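Local coordinates for Pre-mRNA-splicing factor SAD1 (Saccharomyces cerevisiae, PDB 4MSX), which promotes assembly of newly synthesized U4 snRNA into the U4/U6 snRNP and is required for pre-mRNA splicing, although it is built like a ubiquitin-specific protease, at residues Asn416-Val421 and Ile441-Asp446; Pro263-Leu268 and Glu472-Val477; Asp210-Asn215 and Ile229-Ile234. One frame throughout, in Å; residues are numbered along the deposited sequence. Where two conformers were deposited one is given.

Interaction 1 of 3, residues Asn416-Val421 and Ile441-Asp446; sequences NVVHVV and ITQLYD
Asn-416 pairs with Gln-443 and Val-418 with Ile-441 as the two hydrogen-bonded pairs of an antiparallel ladder between strands 409-421 and 438-446. Backbone bonds come first: Asn-416 N to Gln-443 O and its return from Gln-443 N to Asn-416 O, then Val-418 N to Ile-441 O at 2.9 Å, nearly straight, answered by Ile-441 N to Val-418 O. Between them lies the non-hydrogen-bonded pair Val-417 and Thr-442, where Val-417 CA makes a CA-H...O contact of 3.4 Å with Ile-441 O.

The polar side-chain bond joins two side chains lying side by side, their amide planes 41° apart. Asn-416 ND2 gives a straight bond of 2.8 Å to Gln-443 OE1; the acceptor lies in the plane of the asparagine amide, whereas the donor stands above the glutamine carbonyl plane. A chi1 of -171° lays the Asn-416 amide beside Gln-443, while its OD1 accepts from Thr-473 OG1 and Gln-476 NE2, and Gln-443 NE2 goes on to Glu-454.

Apolar contacts share that face of the sheet. In the Ile-441 conformer described, Val-418 CB rests alongside Ile-441 CG1 at 3.7 Å, and Ile-441 CD1 reaches Val-420 CG2 at 4.1 Å; the other conformer may pack differently.

Each buried amide gives through its nitrogen and accepts through its oxygen, tying four strands together in a polar network that probably fixes which way each amide is flipped.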
# COMPACT_ATOMS: atom_id res chain seq x y z
N ASN A 416 6.34 9.84 -3.27
CA ASN A 416 6.84 9.94 -4.65
C ASN A 416 7.04 8.51 -5.19
O ASN A 416 7.85 7.76 -4.64
CB ASN A 416 8.17 10.72 -4.62
CG ASN A 416 8.69 11.07 -6.03
OD1 ASN A 416 7.94 11.51 -6.87
ND2 ASN A 416 9.97 10.82 -6.28
N VAL A 417 6.26 8.10 -6.19
CA VAL A 417 6.45 6.76 -6.78
C VAL A 417 7.30 6.96 -8.02
O VAL A 417 6.94 7.74 -8.90
CB VAL A 417 5.12 6.15 -7.15
CG1 VAL A 417 5.29 4.71 -7.80
CG2 VAL A 417 4.26 6.00 -5.84
N VAL A 418 8.38 6.21 -8.11
CA VAL A 418 9.39 6.39 -9.13
C VAL A 418 9.43 5.19 -10.05
O VAL A 418 9.25 4.03 -9.62
CB VAL A 418 10.75 6.55 -8.42
CG1 VAL A 418 11.88 6.26 -9.36
CG2 VAL A 418 10.82 7.99 -7.82
N HIS A 419 9.69 5.47 -11.33
CA HIS A 419 9.73 4.43 -12.34
C HIS A 419 11.21 4.10 -12.63
O HIS A 419 12.01 4.98 -12.83
CB HIS A 419 9.04 4.92 -13.62
CG HIS A 419 9.09 3.93 -14.74
ND1 HIS A 419 9.72 4.19 -15.94
CD2 HIS A 419 8.61 2.66 -14.83
CE1 HIS A 419 9.61 3.14 -16.72
NE2 HIS A 419 8.94 2.20 -16.08
N VAL A 420 11.54 2.82 -12.67
CA VAL A 420 12.92 2.36 -12.86
C VAL A 420 12.84 1.29 -13.92
O VAL A 420 11.92 0.44 -13.90
CB VAL A 420 13.48 1.75 -11.52
CG1 VAL A 420 14.68 0.89 -11.76
CG2 VAL A 420 13.83 2.87 -10.56
N VAL A 421 13.79 1.29 -14.86
CA VAL A 421 13.79 0.26 -15.90
C VAL A 421 14.73 -0.89 -15.57
O VAL A 421 15.85 -0.67 -15.11
CB VAL A 421 14.18 0.82 -17.31
CG1 VAL A 421 14.69 -0.30 -18.22
CG2 VAL A 421 12.99 1.47 -17.95
N ILE A 441 9.28 1.93 -7.46
CA ILE A 441 9.75 2.03 -6.09
C ILE A 441 9.09 3.24 -5.45
O ILE A 441 8.58 4.13 -6.13
CB ILE A 441 11.27 2.15 -6.01
CG1 ILE A 441 11.71 3.46 -6.64
CG2 ILE A 441 11.96 0.93 -6.74
CD1 ILE A 441 13.21 3.67 -6.56
N THR A 442 9.04 3.23 -4.12
CA THR A 442 8.16 4.20 -3.42
C THR A 442 9.00 4.94 -2.41
O THR A 442 9.71 4.31 -1.63
CB THR A 442 7.01 3.46 -2.70
OG1 THR A 442 6.36 2.62 -3.65
CG2 THR A 442 5.95 4.44 -2.06
N GLN A 443 8.93 6.27 -2.44
CA GLN A 443 9.63 7.08 -1.45
C GLN A 443 8.59 7.75 -0.58
O GLN A 443 7.61 8.31 -1.11
CB GLN A 443 10.44 8.19 -2.17
CG GLN A 443 11.47 7.55 -3.08
CD GLN A 443 12.16 8.54 -4.02
OE1 GLN A 443 11.61 9.61 -4.36
NE2 GLN A 443 13.37 8.16 -4.48
N LEU A 444 8.79 7.70 0.74
CA LEU A 444 7.76 8.22 1.64
C LEU A 444 8.37 9.13 2.66
O LEU A 444 9.44 8.84 3.20
CB LEU A 444 7.12 7.05 2.45
CG LEU A 444 6.43 6.02 1.53
CD1 LEU A 444 5.94 4.79 2.36
CD2 LEU A 444 5.23 6.66 0.83
N TYR A 445 7.62 10.16 3.03
CA TYR A 445 8.16 11.20 3.92
C TYR A 445 7.69 10.96 5.33
O TYR A 445 6.50 10.75 5.55
CB TYR A 445 7.69 12.59 3.49
CG TYR A 445 8.39 13.70 4.31
CD1 TYR A 445 9.76 13.90 4.23
CD2 TYR A 445 7.66 14.52 5.16
CE1 TYR A 445 10.41 14.93 4.97
CE2 TYR A 445 8.30 15.56 5.91
CZ TYR A 445 9.67 15.73 5.78
OH TYR A 445 10.30 16.71 6.51
N ASP A 446 8.62 11.00 6.28
CA ASP A 446 8.27 10.94 7.70
C ASP A 446 8.44 12.33 8.34
O ASP A 446 9.56 12.78 8.49
CB ASP A 446 9.17 9.96 8.44
CG ASP A 446 9.01 10.08 10.00
OD1 ASP A 446 7.95 10.52 10.49
OD2 ASP A 446 9.97 9.71 10.70

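Interaction 2 of 3, residues Pro263-Leu268 and Glu472-Val477; sequences PIDPRL and ETFIQV
A classic beta bulge in strand 472-480, where Phe-474 and Ile-475 both face Val-417 of the neighbouring strand, sends two successive side chains against the N-terminus of helix 266-280. The Phe-474 ring meets the first turn of that helix with its far corner. Phe-474 CE2 lies 3.8 Å from Arg-267 N, which approaches at the ring edge near the plane, and Arg-267 CB and Pro-266 CD pack on the same carbon. Phe-474 CZ is 3.8 Å from Asp-265 CG, and the carboxylate stands steeply to the ring, 73° between planes. A chi1 of -179° places the ring opposite the backbone N of Phe-474 and carries it out to the helix end.

Beside it, the methyl end of Ile-475 fits against the helix start: in the conformer described, Ile-475 CD1 lies 3.5 Å from Arg-267 N and touches the Pro-266 ring at CB. No hydrogen bond crosses between the segments.

Asp-265 is the N-cap. Asp-265 OD1 accepts from Leu-268 N at 2.9 Å in a nearly straight bond and from Arg-267 N in a weak, bent one, while OD2 makes a salt bridge to Arg-384. The carboxylate thus serves the helix end and an arginine together, a setting likely to favour its charged form. The Pro-266 ring also rests on Tyr-194 and Ser-197 of helix 189-203.

Asp-Pro at N-cap and N1 is a familiar way to start a helix; here the capped end packs against the bulged strand within the ubiquitin-specific protease fold.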
# COMPACT_ATOMS: atom_id res chain seq x y z
N PRO A 263 -1.90 -3.94 -19.56
CA PRO A 263 -0.88 -3.82 -18.50
C PRO A 263 -1.47 -3.22 -17.20
O PRO A 263 -2.62 -2.77 -17.19
CB PRO A 263 0.14 -2.81 -19.08
CG PRO A 263 -0.70 -1.92 -19.97
CD PRO A 263 -1.74 -2.92 -20.61
N ILE A 264 -0.68 -3.22 -16.15
CA ILE A 264 -1.12 -2.52 -14.93
C ILE A 264 0.07 -1.76 -14.39
O ILE A 264 1.22 -2.12 -14.72
CB ILE A 264 -1.69 -3.55 -13.93
CG1 ILE A 264 -2.42 -2.80 -12.77
CG2 ILE A 264 -0.57 -4.51 -13.43
CD1 ILE A 264 -3.19 -3.85 -11.89
N ASP A 265 -0.17 -0.66 -13.66
CA ASP A 265 0.92 0.14 -13.12
C ASP A 265 0.34 0.83 -11.87
O ASP A 265 -0.82 0.60 -11.54
CB ASP A 265 1.43 1.16 -14.18
CG ASP A 265 0.35 2.16 -14.64
OD1 ASP A 265 -0.42 2.62 -13.81
OD2 ASP A 265 0.27 2.51 -15.84
N PRO A 266 1.15 1.62 -11.16
CA PRO A 266 0.60 2.16 -9.89
C PRO A 266 -0.63 3.04 -10.07
O PRO A 266 -1.50 3.05 -9.20
CB PRO A 266 1.76 2.97 -9.29
CG PRO A 266 3.01 2.15 -9.74
CD PRO A 266 2.63 1.72 -11.21
N ARG A 267 -0.74 3.76 -11.19
CA ARG A 267 -1.86 4.62 -11.38
C ARG A 267 -3.15 3.82 -11.63
O ARG A 267 -4.20 4.07 -11.02
CB ARG A 267 -1.62 5.54 -12.58
CG ARG A 267 -2.86 6.38 -12.87
CD ARG A 267 -2.65 7.33 -14.09
NE ARG A 267 -3.96 7.72 -14.56
CZ ARG A 267 -4.69 7.01 -15.41
NH1 ARG A 267 -4.17 5.94 -16.01
NH2 ARG A 267 -5.90 7.44 -15.72
N LEU A 268 -3.08 2.86 -12.57
CA LEU A 268 -4.26 2.06 -12.90
C LEU A 268 -4.71 1.28 -11.64
O LEU A 268 -5.89 1.13 -11.39
CB LEU A 268 -3.90 1.03 -13.99
CG LEU A 268 -3.69 1.73 -15.35
CD1 LEU A 268 -3.14 0.73 -16.43
CD2 LEU A 268 -5.01 2.36 -15.80
N GLU A 472 12.89 9.16 -12.05
CA GLU A 472 11.73 9.42 -12.88
C GLU A 472 10.40 9.32 -12.09
O GLU A 472 9.85 8.21 -11.95
CB GLU A 472 11.71 8.43 -14.01
CG GLU A 472 10.72 8.76 -15.11
CD GLU A 472 10.66 7.69 -16.21
OE1 GLU A 472 11.68 7.51 -16.92
OE2 GLU A 472 9.60 7.04 -16.38
N THR A 473 9.88 10.47 -11.66
CA THR A 473 8.64 10.52 -10.89
C THR A 473 7.44 10.13 -11.78
O THR A 473 7.34 10.51 -12.97
CB THR A 473 8.41 11.91 -10.23
OG1 THR A 473 7.22 11.84 -9.44
CG2 THR A 473 8.23 13.05 -11.30
N PHE A 474 6.56 9.30 -11.23
CA PHE A 474 5.37 8.85 -11.96
C PHE A 474 4.09 9.30 -11.24
O PHE A 474 3.16 9.79 -11.87
CB PHE A 474 5.39 7.31 -12.05
CG PHE A 474 4.22 6.72 -12.81
CD1 PHE A 474 4.07 6.95 -14.18
CD2 PHE A 474 3.30 5.89 -12.16
CE1 PHE A 474 3.01 6.40 -14.88
CE2 PHE A 474 2.23 5.33 -12.87
CZ PHE A 474 2.08 5.57 -14.22
N ILE A 475 4.02 9.06 -9.92
CA ILE A 475 2.90 9.52 -9.11
C ILE A 475 3.41 10.22 -7.86
O ILE A 475 4.38 9.78 -7.25
CB ILE A 475 2.04 8.28 -8.61
CG1 ILE A 475 1.04 7.87 -9.68
CG2 ILE A 475 1.29 8.63 -7.31
CD1 ILE A 475 0.46 6.48 -9.37
N GLN A 476 2.74 11.28 -7.46
CA GLN A 476 3.11 11.96 -6.21
C GLN A 476 1.90 12.23 -5.40
O GLN A 476 0.83 12.48 -5.95
CB GLN A 476 3.77 13.38 -6.46
CG GLN A 476 5.15 13.21 -7.11
CD GLN A 476 5.79 14.55 -7.42
OE1 GLN A 476 5.08 15.59 -7.56
NE2 GLN A 476 7.12 14.56 -7.47
N VAL A 477 2.09 12.28 -4.08
CA VAL A 477 0.98 12.63 -3.20
C VAL A 477 1.44 13.89 -2.46
O VAL A 477 2.50 13.88 -1.87
CB VAL A 477 0.66 11.55 -2.14
CG1 VAL A 477 -0.43 12.03 -1.16
CG2 VAL A 477 0.19 10.22 -2.83

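Interaction 3 of 3, residues Asp210-Asn215 and Ile229-Ile234; sequences DHFLLN and ICVKKI
Phe-212 and Val-231 meet where helix 206-214 crosses helix 222-234, the two short segments running at 94° to each other with axes 8.7 Å apart. This is the tightly packed part. Val-231 CG2 sits over one face of the Phe-212 ring, a CH-pi contact 4.2 Å from the centroid and 25° off the ring normal, while CG1 lies 3.7 Å from Phe-212 CB. Leu-213 closes in from beside them, its CD2 reaching Val-231 O at 3.7 Å.

In this nearly perpendicular helix pair of the ubiquitin-specific protease domain, Lys-232 hydrogen-bonds to carbonyls at the C-terminal end of helix 206-214. Extended until a bend at its last torsion (chi4 -69°), the chain brings Lys-232 NZ to Phe-212 O in the last turn and Asn-215 O just beyond it, at 2.9 Å each, with a weak third bond to Leu-213 O. The positive charge also faces the negative end of the helix dipole, probably a favourable match. A methionine in its place would probably leave these carbonyls without their shared donor and weaken the hold on the helix end.

Toward Asn-215 the contact thins. Its carbonyl takes part, but its side chain turns back to its own helix, Asn-215 ND2 giving a bond of 2.8 Å to His-211 O on a lone pair. On the more open flank of helix 222-234, Lys-233 leads away to a salt bridge with Asp-77.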
# COMPACT_ATOMS: atom_id res chain seq x y z
N ASP A 210 -5.80 5.93 9.66
CA ASP A 210 -6.36 5.87 11.04
C ASP A 210 -7.67 5.10 11.08
O ASP A 210 -7.94 4.30 12.01
CB ASP A 210 -6.56 7.28 11.62
CG ASP A 210 -5.25 7.92 12.02
OD1 ASP A 210 -4.19 7.31 11.73
OD2 ASP A 210 -5.27 9.04 12.64
N HIS A 211 -8.51 5.31 10.07
CA HIS A 211 -9.78 4.61 10.03
C HIS A 211 -9.56 3.09 9.95
O HIS A 211 -10.28 2.28 10.60
CB HIS A 211 -10.63 5.06 8.85
CG HIS A 211 -12.03 4.53 8.88
ND1 HIS A 211 -13.02 5.12 9.64
CD2 HIS A 211 -12.60 3.47 8.26
CE1 HIS A 211 -14.14 4.42 9.51
NE2 HIS A 211 -13.91 3.41 8.68
N PHE A 212 -8.60 2.67 9.11
CA PHE A 212 -8.33 1.21 8.98
C PHE A 212 -7.73 0.63 10.27
O PHE A 212 -8.02 -0.53 10.63
CB PHE A 212 -7.30 0.95 7.85
CG PHE A 212 -7.91 0.85 6.46
CD1 PHE A 212 -8.87 -0.10 6.19
CD2 PHE A 212 -7.50 1.69 5.45
CE1 PHE A 212 -9.40 -0.23 4.89
CE2 PHE A 212 -8.03 1.58 4.14
CZ PHE A 212 -8.99 0.63 3.87
N LEU A 213 -6.82 1.38 10.90
CA LEU A 213 -6.11 0.83 12.08
C LEU A 213 -7.05 0.70 13.29
O LEU A 213 -6.89 -0.22 14.07
CB LEU A 213 -4.95 1.70 12.52
CG LEU A 213 -3.84 1.92 11.48
CD1 LEU A 213 -2.65 2.68 12.07
CD2 LEU A 213 -3.39 0.53 10.91
N LEU A 214 -8.01 1.61 13.44
CA LEU A 214 -8.80 1.68 14.72
C LEU A 214 -10.15 1.02 14.63
O LEU A 214 -10.85 0.90 15.64
CB LEU A 214 -8.99 3.15 15.17
CG LEU A 214 -7.67 3.85 15.49
CD1 LEU A 214 -7.83 5.40 15.72
CD2 LEU A 214 -7.05 3.24 16.72
N ASN A 215 -10.57 0.62 13.43
CA ASN A 215 -11.84 -0.07 13.28
C ASN A 215 -11.71 -1.51 12.84
O ASN A 215 -10.66 -1.92 12.40
CB ASN A 215 -12.70 0.71 12.33
CG ASN A 215 -12.98 2.10 12.87
OD1 ASN A 215 -13.90 2.28 13.67
ND2 ASN A 215 -12.13 3.05 12.53
N ILE A 229 -6.64 -5.56 6.96
CA ILE A 229 -5.57 -6.28 7.61
C ILE A 229 -4.19 -5.93 6.99
O ILE A 229 -3.20 -5.88 7.72
CB ILE A 229 -5.89 -7.83 7.66
CG1 ILE A 229 -7.06 -8.04 8.67
CG2 ILE A 229 -4.65 -8.63 8.00
CD1 ILE A 229 -7.78 -9.36 8.55
N CYS A 230 -4.09 -5.77 5.66
CA CYS A 230 -2.81 -5.33 5.07
C CYS A 230 -2.35 -4.00 5.71
O CYS A 230 -1.15 -3.83 6.03
CB CYS A 230 -2.99 -5.07 3.56
SG CYS A 230 -3.26 -6.67 2.65
N VAL A 231 -3.28 -3.06 5.81
CA VAL A 231 -2.94 -1.70 6.33
C VAL A 231 -2.52 -1.84 7.80
O VAL A 231 -1.52 -1.27 8.21
CB VAL A 231 -4.12 -0.70 6.18
CG1 VAL A 231 -3.77 0.65 6.89
CG2 VAL A 231 -4.47 -0.50 4.69
N LYS A 232 -3.24 -2.67 8.56
CA LYS A 232 -2.83 -2.91 9.96
C LYS A 232 -1.44 -3.53 10.10
O LYS A 232 -0.67 -3.18 11.02
CB LYS A 232 -3.85 -3.79 10.68
CG LYS A 232 -5.22 -3.09 10.87
CD LYS A 232 -6.25 -4.20 11.29
CE LYS A 232 -7.68 -3.75 11.29
NZ LYS A 232 -7.88 -2.82 12.36
N LYS A 233 -1.08 -4.44 9.18
CA LYS A 233 0.27 -4.99 9.25
C LYS A 233 1.30 -4.02 8.80
O LYS A 233 2.42 -4.04 9.32
CB LYS A 233 0.37 -6.27 8.34
CG LYS A 233 -0.42 -7.44 8.98
CD LYS A 233 -0.53 -8.66 7.99
CE LYS A 233 -1.15 -9.86 8.75
NZ LYS A 233 -1.33 -11.02 7.71
N ILE A 234 0.98 -3.20 7.77
CA ILE A 234 2.00 -2.24 7.28
C ILE A 234 2.49 -1.35 8.44
O ILE A 234 3.67 -0.95 8.49
CB ILE A 234 1.38 -1.39 6.15
CG1 ILE A 234 1.38 -2.27 4.85
CG2 ILE A 234 2.13 -0.02 5.96
CD1 ILE A 234 0.48 -1.64 3.75

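Interactions 1 and 2, centres 9 Å apart, both reach the same sheet, through the neighbouring strands 409-421 and 472-480. Val-417 N is 2.7 Å from Ile-475 O, a probable hydrogen bond that joins the strands alongside the side-chain bonds of Asn-416; Val-417 CG1 packs on Pro-266 CG at 3.9 Å, so the capped helix end touches both strands. Interaction 3 is a separate helical contact about 22 Å from interaction 1 and 23 Å from interaction 2 between centres, and touches neither. Helix 189-203 has side-chain contacts with all three. All belong to the ubiquitin-specific protease region of this catalytically inactive relative, away from the zinc site of Cys-94, Cys-97, His-113 and His-119.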